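Local coordinates for hypothetical protein (Geobacillus stearothermophilus, PDB 1U84), which is of unknown function but folds as a small, single-chain, all-helical domain of the DUF1871 family, at residues Trp20-Glu33 with Ile57-Cys71. Numbering follows the deposited sequence.
Sequences WDPFGLGKDAYDVE and IYEFAFDEPIPFPHC
Trp20 meets Tyr58 in a T-shaped (edge-to-face) pair within an aromatic cluster that packs the loop before helix 31-41, and the start of that helix, against the end of helix 47-62 and the start of helix 68-85. The evidence is geometric: the ring planes stand at 85°, and Trp20 CZ3 sits over the centre of the Tyr58 face, 3.8 Å from Tyr58 CZ. Glu33 CB covers the opposite face as a CH-pi contact, so the phenol is clasped between the two. Trp20 gets there with CG anti to its backbone N (chi1 -167°), which also brings CH2 to 3.5 Å from Ile66 CD1 and slides the indole past the His70 imidazole, the two rings almost flat to each other but displaced so far that little of one is over the other. Replacing Trp20 with alanine would probably strip Tyr58 of one face's cover and open a gap beside Ile66 CD1. Further along, Phe23 lays CD2 over one face of Phe62, off-centre and with planes 59° apart, while Leu25 CD1 approaches Phe62 CE1 at 3.5 Å. Tyr30 and Phe62 meet along their edges, with Tyr30 CE1 3.4 Å from Phe62 CZ. The Tyr30 hydroxyl donates to Asp21 OD1 on the anti lone pair and accepts from Phe23 N, fixing the phenol against the turn. A water bridges the segments, accepting from Trp20 NE1 at 2.8 Å and donating to His70 O at 2.9 Å.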
ATOM      1  N   TRP A  20       7.055   2.136  -3.385  1.00 11.39           N
ATOM      2  CA  TRP A  20       6.574   1.109  -4.312  1.00 10.54           C
ATOM      3  C   TRP A  20       6.625   1.603  -5.775  1.00 11.28           C
ATOM      4  O   TRP A  20       7.096   0.886  -6.676  1.00 11.89           O
ATOM      5  CB  TRP A  20       5.148   0.714  -3.938  1.00 11.19           C
ATOM      6  CG  TRP A  20       4.635  -0.524  -4.584  1.00 10.10           C
ATOM      7  CD1 TRP A  20       5.288  -1.733  -4.735  1.00 12.35           C
ATOM      8  CD2 TRP A  20       3.333  -0.703  -5.094  1.00  9.51           C
ATOM      9  NE1 TRP A  20       4.460  -2.643  -5.334  1.00  9.37           N
ATOM     10  CE2 TRP A  20       3.235  -2.045  -5.546  1.00 10.51           C
ATOM     11  CE3 TRP A  20       2.201   0.133  -5.185  1.00  8.51           C
ATOM     12  CZ2 TRP A  20       2.069  -2.544  -6.120  1.00 10.12           C
ATOM     13  CZ3 TRP A  20       1.038  -0.371  -5.752  1.00 10.69           C
ATOM     14  CH2 TRP A  20       0.976  -1.708  -6.203  1.00 12.20           C
ATOM     15  N   ASP A  21       6.183   2.847  -5.976  1.00 10.40           N
ATOM     16  CA  ASP A  21       6.346   3.566  -7.255  1.00 11.26           C
ATOM     17  C   ASP A  21       6.133   2.660  -8.491  1.00 11.29           C
ATOM     18  O   ASP A  21       7.046   2.486  -9.333  1.00 12.02           O
ATOM     19  CB  ASP A  21       7.700   4.303  -7.297  1.00 11.94           C
ATOM     20  CG  ASP A  21       7.804   5.283  -8.469  1.00 13.27           C
ATOM     21  OD1 ASP A  21       6.781   5.528  -9.159  1.00 12.07           O
ATOM     22  OD2 ASP A  21       8.925   5.802  -8.701  1.00 16.82           O
ATOM     23  N   PRO A  22       4.934   2.085  -8.635  1.00 11.18           N
ATOM     24  CA  PRO A  22       4.653   1.131  -9.715  1.00 12.08           C
ATOM     25  C   PRO A  22       4.731   1.724 -11.111  1.00 13.04           C
ATOM     26  O   PRO A  22       4.920   0.980 -12.067  1.00 14.49           O
ATOM     27  CB  PRO A  22       3.219   0.698  -9.442  1.00 13.56           C
ATOM     28  CG  PRO A  22       2.638   1.843  -8.644  1.00 10.84           C
ATOM     29  CD  PRO A  22       3.752   2.262  -7.760  1.00  9.89           C
ATOM     30  N   PHE A  23       4.631   3.047 -11.228  1.00 12.29           N
ATOM     31  CA  PHE A  23       4.630   3.645 -12.573  1.00 12.44           C
ATOM     32  C   PHE A  23       5.851   4.534 -12.840  1.00 11.88           C
ATOM     33  O   PHE A  23       5.884   5.280 -13.826  1.00 12.02           O
ATOM     34  CB  PHE A  23       3.304   4.377 -12.803  1.00 12.58           C
ATOM     35  CG  PHE A  23       2.113   3.469 -12.753  1.00 12.16           C
ATOM     36  CD1 PHE A  23       2.033   2.366 -13.609  1.00 15.15           C
ATOM     37  CD2 PHE A  23       1.093   3.683 -11.827  1.00 11.56           C
ATOM     38  CE1 PHE A  23       0.920   1.498 -13.563  1.00 16.84           C
ATOM     39  CE2 PHE A  23      -0.016   2.815 -11.761  1.00 12.95           C
ATOM     40  CZ  PHE A  23      -0.084   1.716 -12.625  1.00 14.37           C
ATOM     41  N   GLY A  24       6.855   4.469 -11.967  1.00 12.08           N
ATOM     42  CA  GLY A  24       8.102   5.226 -12.208  1.00 12.34           C
ATOM     43  C   GLY A  24       7.877   6.731 -12.229  1.00 12.74           C
ATOM     44  O   GLY A  24       8.390   7.461 -13.088  1.00 12.05           O
ATOM     45  N   LEU A  25       7.100   7.196 -11.263  1.00 12.36           N
ATOM     46  CA  LEU A  25       6.738   8.614 -11.146  1.00 12.29           C
ATOM     47  C   LEU A  25       7.457   9.337 -10.000  1.00 12.44           C
ATOM     48  O   LEU A  25       7.365  10.559  -9.855  1.00 12.92           O
ATOM     49  CB  LEU A  25       5.200   8.727 -10.951  1.00 11.46           C
ATOM     50  CG  LEU A  25       4.283   8.163 -12.045  1.00 11.55           C
ATOM     51  CD1 LEU A  25       2.821   8.141 -11.564  1.00 11.84           C
ATOM     52  CD2 LEU A  25       4.391   8.952 -13.352  1.00 13.37           C
ATOM     53  N   GLY A  26       8.204   8.575  -9.203  1.00 14.02           N
ATOM     54  CA  GLY A  26       8.877   9.077  -8.020  1.00 14.92           C
ATOM     55  C   GLY A  26       7.996   8.877  -6.799  1.00 16.15           C
ATOM     56  O   GLY A  26       6.763   8.889  -6.902  1.00 15.36           O
ATOM     57  N   LYS A  27       8.643   8.750  -5.645  1.00 17.90           N
ATOM     58  CA  LYS A  27       7.945   8.418  -4.389  1.00 20.32           C
ATOM     59  C   LYS A  27       6.925   9.471  -3.949  1.00 20.24           C
ATOM     60  O   LYS A  27       6.006   9.155  -3.182  1.00 21.62           O
ATOM     61  CB  LYS A  27       8.956   8.110  -3.272  1.00 20.88           C
ATOM     62  CG  LYS A  27       9.757   9.324  -2.746  1.00 21.78           C
ATOM     63  CD  LYS A  27      10.901   8.860  -1.829  1.00 24.26           C
ATOM     64  CE  LYS A  27      11.682  10.040  -1.268  1.00 27.98           C
ATOM     65  NZ  LYS A  27      12.570   9.635  -0.123  1.00 32.00           N
ATOM     66  N   ASP A  28       7.066  10.707  -4.432  1.00 19.63           N
ATOM     67  CA  ASP A  28       6.195  11.814  -4.001  1.00 18.91           C
ATOM     68  C   ASP A  28       4.890  11.946  -4.776  1.00 17.59           C
ATOM     69  O   ASP A  28       4.050  12.797  -4.465  1.00 18.91           O
ATOM     70  CB  ASP A  28       6.967  13.140  -4.117  1.00 20.45           C
ATOM     71  CG  ASP A  28       7.941  13.339  -3.000  1.00 22.34           C
ATOM     72  OD1 ASP A  28       7.821  12.641  -1.976  1.00 26.58           O
ATOM     73  OD2 ASP A  28       8.822  14.213  -3.135  1.00 28.82           O
ATOM     74  N   ALA A  29       4.708  11.121  -5.804  1.00 14.92           N
ATOM     75  CA  ALA A  29       3.557  11.241  -6.673  1.00 13.60           C
ATOM     76  C   ALA A  29       2.317  10.539  -6.105  1.00 11.92           C
ATOM     77  O   ALA A  29       1.251  10.548  -6.742  1.00 11.10           O
ATOM     78  CB  ALA A  29       3.886  10.671  -8.072  1.00 13.77           C
ATOM     79  N   TYR A  30       2.470   9.891  -4.945  1.00 10.21           N
ATOM     80  CA  TYR A  30       1.414   8.959  -4.469  1.00  8.70           C
ATOM     81  C   TYR A  30       0.855   9.244  -3.096  1.00  9.37           C
ATOM     82  O   TYR A  30       0.320   8.341  -2.445  1.00 10.23           O
ATOM     83  CB  TYR A  30       1.950   7.519  -4.461  1.00  8.70           C
ATOM     84  CG  TYR A  30       2.511   7.012  -5.784  1.00  7.45           C
ATOM     85  CD1 TYR A  30       1.687   6.376  -6.718  1.00  7.38           C
ATOM     86  CD2 TYR A  30       3.886   7.104  -6.043  1.00  8.95           C
ATOM     87  CE1 TYR A  30       2.211   5.894  -7.920  1.00  7.97           C
ATOM     88  CE2 TYR A  30       4.428   6.620  -7.246  1.00  9.22           C
ATOM     89  CZ  TYR A  30       3.606   5.978  -8.139  1.00  8.13           C
ATOM     90  OH  TYR A  30       4.155   5.493  -9.296  1.00  9.99           O
ATOM     91  N   ASP A  31       0.958  10.486  -2.623  1.00  9.28           N
ATOM     92  CA  ASP A  31       0.526  10.776  -1.239  1.00 10.12           C
ATOM     93  C   ASP A  31      -0.931  10.423  -0.981  1.00  9.72           C
ATOM     94  O   ASP A  31      -1.274   9.924   0.113  1.00  8.74           O
ATOM     95  CB  ASP A  31       0.759  12.254  -0.885  1.00 10.82           C
ATOM     96  CG  ASP A  31       2.225  12.622  -0.820  1.00 14.68           C
ATOM     97  OD1 ASP A  31       3.101  11.726  -0.757  1.00 14.96           O
ATOM     98  OD2 ASP A  31       2.493  13.835  -0.806  1.00 20.81           O
ATOM     99  N   VAL A  32      -1.794  10.655  -1.964  1.00  8.58           N
ATOM    100  CA  VAL A  32      -3.237  10.384  -1.811  1.00  8.55           C
ATOM    101  C   VAL A  32      -3.447   8.857  -1.691  1.00  7.75           C
ATOM    102  O   VAL A  32      -4.116   8.359  -0.770  1.00  7.85           O
ATOM    103  CB  VAL A  32      -3.997  10.967  -2.996  1.00  9.53           C
ATOM    104  CG1 VAL A  32      -5.452  10.498  -3.012  1.00  7.85           C
ATOM    105  CG2 VAL A  32      -3.910  12.489  -2.936  1.00  6.66           C
ATOM    106  N   GLU A  33      -2.820   8.128  -2.617  1.00  7.52           N
ATOM    107  CA  GLU A  33      -2.984   6.685  -2.673  1.00  7.86           C
ATOM    108  C   GLU A  33      -2.345   6.021  -1.457  1.00  8.21           C
ATOM    109  O   GLU A  33      -2.931   5.069  -0.892  1.00  7.74           O
ATOM    110  CB  GLU A  33      -2.383   6.160  -3.985  1.00  8.20           C
ATOM    111  CG  GLU A  33      -3.117   6.663  -5.245  1.00  9.17           C
ATOM    112  CD  GLU A  33      -2.924   8.135  -5.516  1.00 10.07           C
ATOM    113  OE1 GLU A  33      -1.814   8.658  -5.268  1.00  8.09           O
ATOM    114  OE2 GLU A  33      -3.882   8.776  -5.992  1.00 13.61           O
ATOM    115  N   ILE A  57      -7.511   0.991  -5.371  1.00  9.60           N
ATOM    116  CA  ILE A  57      -7.007   2.350  -5.106  1.00  9.15           C
ATOM    117  C   ILE A  57      -6.188   2.846  -6.308  1.00  9.05           C
ATOM    118  O   ILE A  57      -6.375   3.978  -6.802  1.00 10.33           O
ATOM    119  CB  ILE A  57      -6.168   2.389  -3.772  1.00  8.83           C
ATOM    120  CG1 ILE A  57      -7.103   2.250  -2.558  1.00  9.22           C
ATOM    121  CG2 ILE A  57      -5.346   3.686  -3.722  1.00  9.38           C
ATOM    122  CD1 ILE A  57      -6.416   1.867  -1.275  1.00 10.15           C
ATOM    123  N   TYR A  58      -5.280   1.997  -6.786  1.00  8.04           N
ATOM    124  CA  TYR A  58      -4.361   2.417  -7.849  1.00  8.30           C
ATOM    125  C   TYR A  58      -5.043   2.366  -9.200  1.00  9.62           C
ATOM    126  O   TYR A  58      -4.718   3.197 -10.055  1.00  9.77           O
ATOM    127  CB  TYR A  58      -3.048   1.594  -7.832  1.00  8.32           C
ATOM    128  CG  TYR A  58      -2.058   2.112  -6.828  1.00  7.39           C
ATOM    129  CD1 TYR A  58      -2.257   1.930  -5.450  1.00  7.44           C
ATOM    130  CD2 TYR A  58      -0.904   2.764  -7.239  1.00  8.55           C
ATOM    131  CE1 TYR A  58      -1.354   2.433  -4.523  1.00  7.60           C
ATOM    132  CE2 TYR A  58       0.031   3.249  -6.313  1.00  6.54           C
ATOM    133  CZ  TYR A  58      -0.209   3.079  -4.939  1.00  5.86           C
ATOM    134  OH  TYR A  58       0.682   3.575  -3.997  1.00  9.24           O
ATOM    135  N   GLU A  59      -5.996   1.448  -9.383  1.00 10.88           N
ATOM    136  CA  GLU A  59      -6.761   1.450 -10.638  1.00 12.75           C
ATOM    137  C   GLU A  59      -7.612   2.733 -10.746  1.00 12.60           C
ATOM    138  O   GLU A  59      -7.699   3.328 -11.824  1.00 13.88           O
ATOM    139  CB  GLU A  59      -7.634   0.218 -10.779  1.00 13.80           C
ATOM    140  CG  GLU A  59      -8.263   0.182 -12.157  1.00 18.33           C
ATOM    141  CD  GLU A  59      -9.052  -1.070 -12.413  1.00 24.45           C
ATOM    142  OE1 GLU A  59      -9.187  -1.907 -11.484  1.00 27.45           O
ATOM    143  OE2 GLU A  59      -9.549  -1.212 -13.558  1.00 28.94           O
ATOM    144  N   PHE A  60      -8.232   3.165  -9.643  1.00 12.82           N
ATOM    145  CA  PHE A  60      -8.981   4.424  -9.686  1.00 13.44           C
ATOM    146  C   PHE A  60      -8.034   5.566 -10.046  1.00 12.85           C
ATOM    147  O   PHE A  60      -8.371   6.437 -10.884  1.00 13.11           O
ATOM    148  CB  PHE A  60      -9.663   4.787  -8.372  1.00 14.54           C
ATOM    149  CG  PHE A  60     -10.284   6.154  -8.400  1.00 15.26           C
ATOM    150  CD1 PHE A  60     -11.444   6.370  -9.134  1.00 17.25           C
ATOM    151  CD2 PHE A  60      -9.684   7.235  -7.764  1.00 16.97           C
ATOM    152  CE1 PHE A  60     -12.034   7.645  -9.205  1.00 18.58           C
ATOM    153  CE2 PHE A  60     -10.268   8.526  -7.820  1.00 17.16           C
ATOM    154  CZ  PHE A  60     -11.443   8.714  -8.548  1.00 18.93           C
ATOM    155  N   ALA A  61      -6.877   5.585  -9.388  1.00 10.71           N
ATOM    156  CA  ALA A  61      -5.963   6.723  -9.487  1.00  9.98           C
ATOM    157  C   ALA A  61      -5.364   6.880 -10.873  1.00 10.29           C
ATOM    158  O   ALA A  61      -5.116   7.995 -11.299  1.00 10.29           O
ATOM    159  CB  ALA A  61      -4.835   6.634  -8.462  1.00  9.74           C
ATOM    160  N   PHE A  62      -5.074   5.753 -11.518  1.00 11.28           N
ATOM    161  CA  PHE A  62      -4.264   5.759 -12.744  1.00 11.92           C
ATOM    162  C   PHE A  62      -4.923   5.181 -13.972  1.00 13.69           C
ATOM    163  O   PHE A  62      -4.342   5.230 -15.050  1.00 13.55           O
ATOM    164  CB  PHE A  62      -2.918   5.056 -12.507  1.00 11.87           C
ATOM    165  CG  PHE A  62      -2.037   5.781 -11.516  1.00  9.64           C
ATOM    166  CD1 PHE A  62      -1.383   6.944 -11.862  1.00 10.66           C
ATOM    167  CD2 PHE A  62      -1.943   5.337 -10.195  1.00  9.88           C
ATOM    168  CE1 PHE A  62      -0.592   7.628 -10.920  1.00  8.37           C
ATOM    169  CE2 PHE A  62      -1.127   5.992  -9.268  1.00 12.40           C
ATOM    170  CZ  PHE A  62      -0.484   7.157  -9.612  1.00  9.01           C
ATOM    171  N   ASP A  63      -6.143   4.677 -13.817  1.00 15.31           N
ATOM    172  CA  ASP A  63      -6.900   4.075 -14.927  1.00 18.72           C
ATOM    173  C   ASP A  63      -6.083   2.961 -15.582  1.00 20.13           C
ATOM    174  O   ASP A  63      -5.937   2.885 -16.798  1.00 22.30           O
ATOM    175  CB  ASP A  63      -7.379   5.161 -15.909  1.00 19.11           C
ATOM    176  CG  ASP A  63      -8.453   6.065 -15.288  1.00 21.51           C
ATOM    177  OD1 ASP A  63      -9.372   5.539 -14.629  1.00 26.58           O
ATOM    178  OD2 ASP A  63      -8.408   7.300 -15.462  1.00 25.99           O
ATOM    179  N   GLU A  64      -5.514   2.132 -14.715  1.00 21.38           N
ATOM    180  CA  GLU A  64      -4.648   1.018 -15.085  1.00 23.63           C
ATOM    181  C   GLU A  64      -4.677   0.014 -13.941  1.00 22.78           C
ATOM    182  O   GLU A  64      -4.430   0.386 -12.798  1.00 23.54           O
ATOM    183  CB  GLU A  64      -3.216   1.512 -15.269  1.00 23.82           C
ATOM    184  CG  GLU A  64      -2.893   1.942 -16.680  1.00 28.94           C
ATOM    185  CD  GLU A  64      -1.581   2.666 -16.755  1.00 32.30           C
ATOM    186  OE1 GLU A  64      -0.809   2.584 -15.778  1.00 37.14           O
ATOM    187  OE2 GLU A  64      -1.309   3.326 -17.774  1.00 34.67           O
ATOM    188  N   PRO A  65      -4.993  -1.259 -14.237  1.00 22.40           N
ATOM    189  CA  PRO A  65      -4.972  -2.271 -13.183  1.00 21.82           C
ATOM    190  C   PRO A  65      -3.560  -2.848 -12.988  1.00 20.07           C
ATOM    191  O   PRO A  65      -2.975  -3.405 -13.935  1.00 21.73           O
ATOM    192  CB  PRO A  65      -5.944  -3.334 -13.716  1.00 22.46           C
ATOM    193  CG  PRO A  65      -5.725  -3.276 -15.218  1.00 22.31           C
ATOM    194  CD  PRO A  65      -5.432  -1.810 -15.536  1.00 22.72           C
ATOM    195  N   ILE A  66      -2.997  -2.679 -11.798  1.00 16.90           N
ATOM    196  CA  ILE A  66      -1.711  -3.266 -11.482  1.00 14.88           C
ATOM    197  C   ILE A  66      -1.992  -4.758 -11.277  1.00 13.81           C
ATOM    198  O   ILE A  66      -2.961  -5.117 -10.596  1.00 13.97           O
ATOM    199  CB  ILE A  66      -1.059  -2.635 -10.218  1.00 14.45           C
ATOM    200  CG1 ILE A  66      -0.758  -1.150 -10.458  1.00 13.95           C
ATOM    201  CG2 ILE A  66       0.170  -3.399  -9.804  1.00 14.74           C
ATOM    202  CD1 ILE A  66      -0.151  -0.402  -9.286  1.00 15.84           C
ATOM    203  N   PRO A  67      -1.169  -5.623 -11.870  1.00 12.05           N
ATOM    204  CA  PRO A  67      -1.354  -7.071 -11.675  1.00 11.71           C
ATOM    205  C   PRO A  67      -1.523  -7.420 -10.196  1.00 11.22           C
ATOM    206  O   PRO A  67      -0.740  -6.958  -9.358  1.00 10.08           O
ATOM    207  CB  PRO A  67      -0.060  -7.645 -12.197  1.00 11.01           C
ATOM    208  CG  PRO A  67       0.280  -6.709 -13.324  1.00 11.54           C
ATOM    209  CD  PRO A  67      -0.009  -5.348 -12.730  1.00 13.03           C
ATOM    210  N   PHE A  68      -2.527  -8.241  -9.908  1.00 11.00           N
ATOM    211  CA  PHE A  68      -2.789  -8.660  -8.541  1.00 11.26           C
ATOM    212  C   PHE A  68      -1.539  -9.142  -7.792  1.00 10.44           C
ATOM    213  O   PHE A  68      -1.339  -8.747  -6.635  1.00  9.13           O
ATOM    214  CB  PHE A  68      -3.927  -9.696  -8.456  1.00 11.72           C
ATOM    215  CG  PHE A  68      -4.363  -9.990  -7.041  1.00 12.22           C
ATOM    216  CD1 PHE A  68      -5.318  -9.199  -6.432  1.00 16.32           C
ATOM    217  CD2 PHE A  68      -3.772 -11.041  -6.318  1.00 14.79           C
ATOM    218  CE1 PHE A  68      -5.724  -9.454  -5.111  1.00 16.43           C
ATOM    219  CE2 PHE A  68      -4.161 -11.299  -5.009  1.00 13.78           C
ATOM    220  CZ  PHE A  68      -5.141 -10.498  -4.410  1.00 14.13           C
ATOM    221  N   PRO A  69      -0.729 -10.045  -8.380  1.00  9.83           N
ATOM    222  CA  PRO A  69       0.435 -10.527  -7.599  1.00 10.54           C
ATOM    223  C   PRO A  69       1.432  -9.422  -7.210  1.00 10.42           C
ATOM    224  O   PRO A  69       2.086  -9.538  -6.186  1.00 11.51           O
ATOM    225  CB  PRO A  69       1.081 -11.558  -8.521  1.00 11.60           C
ATOM    226  CG  PRO A  69      -0.099 -12.022  -9.454  1.00  9.71           C
ATOM    227  CD  PRO A  69      -0.847 -10.727  -9.685  1.00 10.29           C
ATOM    228  N   HIS A  70       1.540  -8.367  -8.021  1.00 10.52           N
ATOM    229  CA  HIS A  70       2.362  -7.205  -7.642  1.00 10.01           C
ATOM    230  C   HIS A  70       1.747  -6.522  -6.390  1.00  9.06           C
ATOM    231  O   HIS A  70       2.475  -6.210  -5.460  1.00  7.88           O
ATOM    232  CB  HIS A  70       2.491  -6.208  -8.808  1.00 11.51           C
ATOM    233  CG  HIS A  70       3.667  -5.300  -8.680  1.00 14.77           C
ATOM    234  ND1 HIS A  70       4.961  -5.751  -8.806  1.00 17.48           N
ATOM    235  CD2 HIS A  70       3.751  -3.967  -8.471  1.00 16.27           C
ATOM    236  CE1 HIS A  70       5.794  -4.738  -8.663  1.00 16.71           C
ATOM    237  NE2 HIS A  70       5.087  -3.648  -8.441  1.00 14.66           N
ATOM    238  N   CYS A  71       0.435  -6.261  -6.417  1.00  8.90           N
ATOM    239  CA  CYS A  71      -0.301  -5.766  -5.229  1.00  8.34           C
ATOM    240  C   CYS A  71      -0.090  -6.673  -4.010  1.00  9.81           C
ATOM    241  O   CYS A  71       0.109  -6.179  -2.899  1.00  8.98           O
ATOM    242  CB  CYS A  71      -1.774  -5.625  -5.538  1.00 10.05           C
ATOM    243  SG  CYS A  71      -2.057  -4.424  -6.898  1.00 10.82           S
TER
HETATM  244  O   HOH W   1       5.250  -5.286  -5.378  1.00 14.67           O
HETATM  245  O   HOH W   2       6.575  -1.441  -8.229  1.00 20.17           O
HETATM  246  O   HOH W   3       3.236   3.982  -4.878  1.00  8.72           O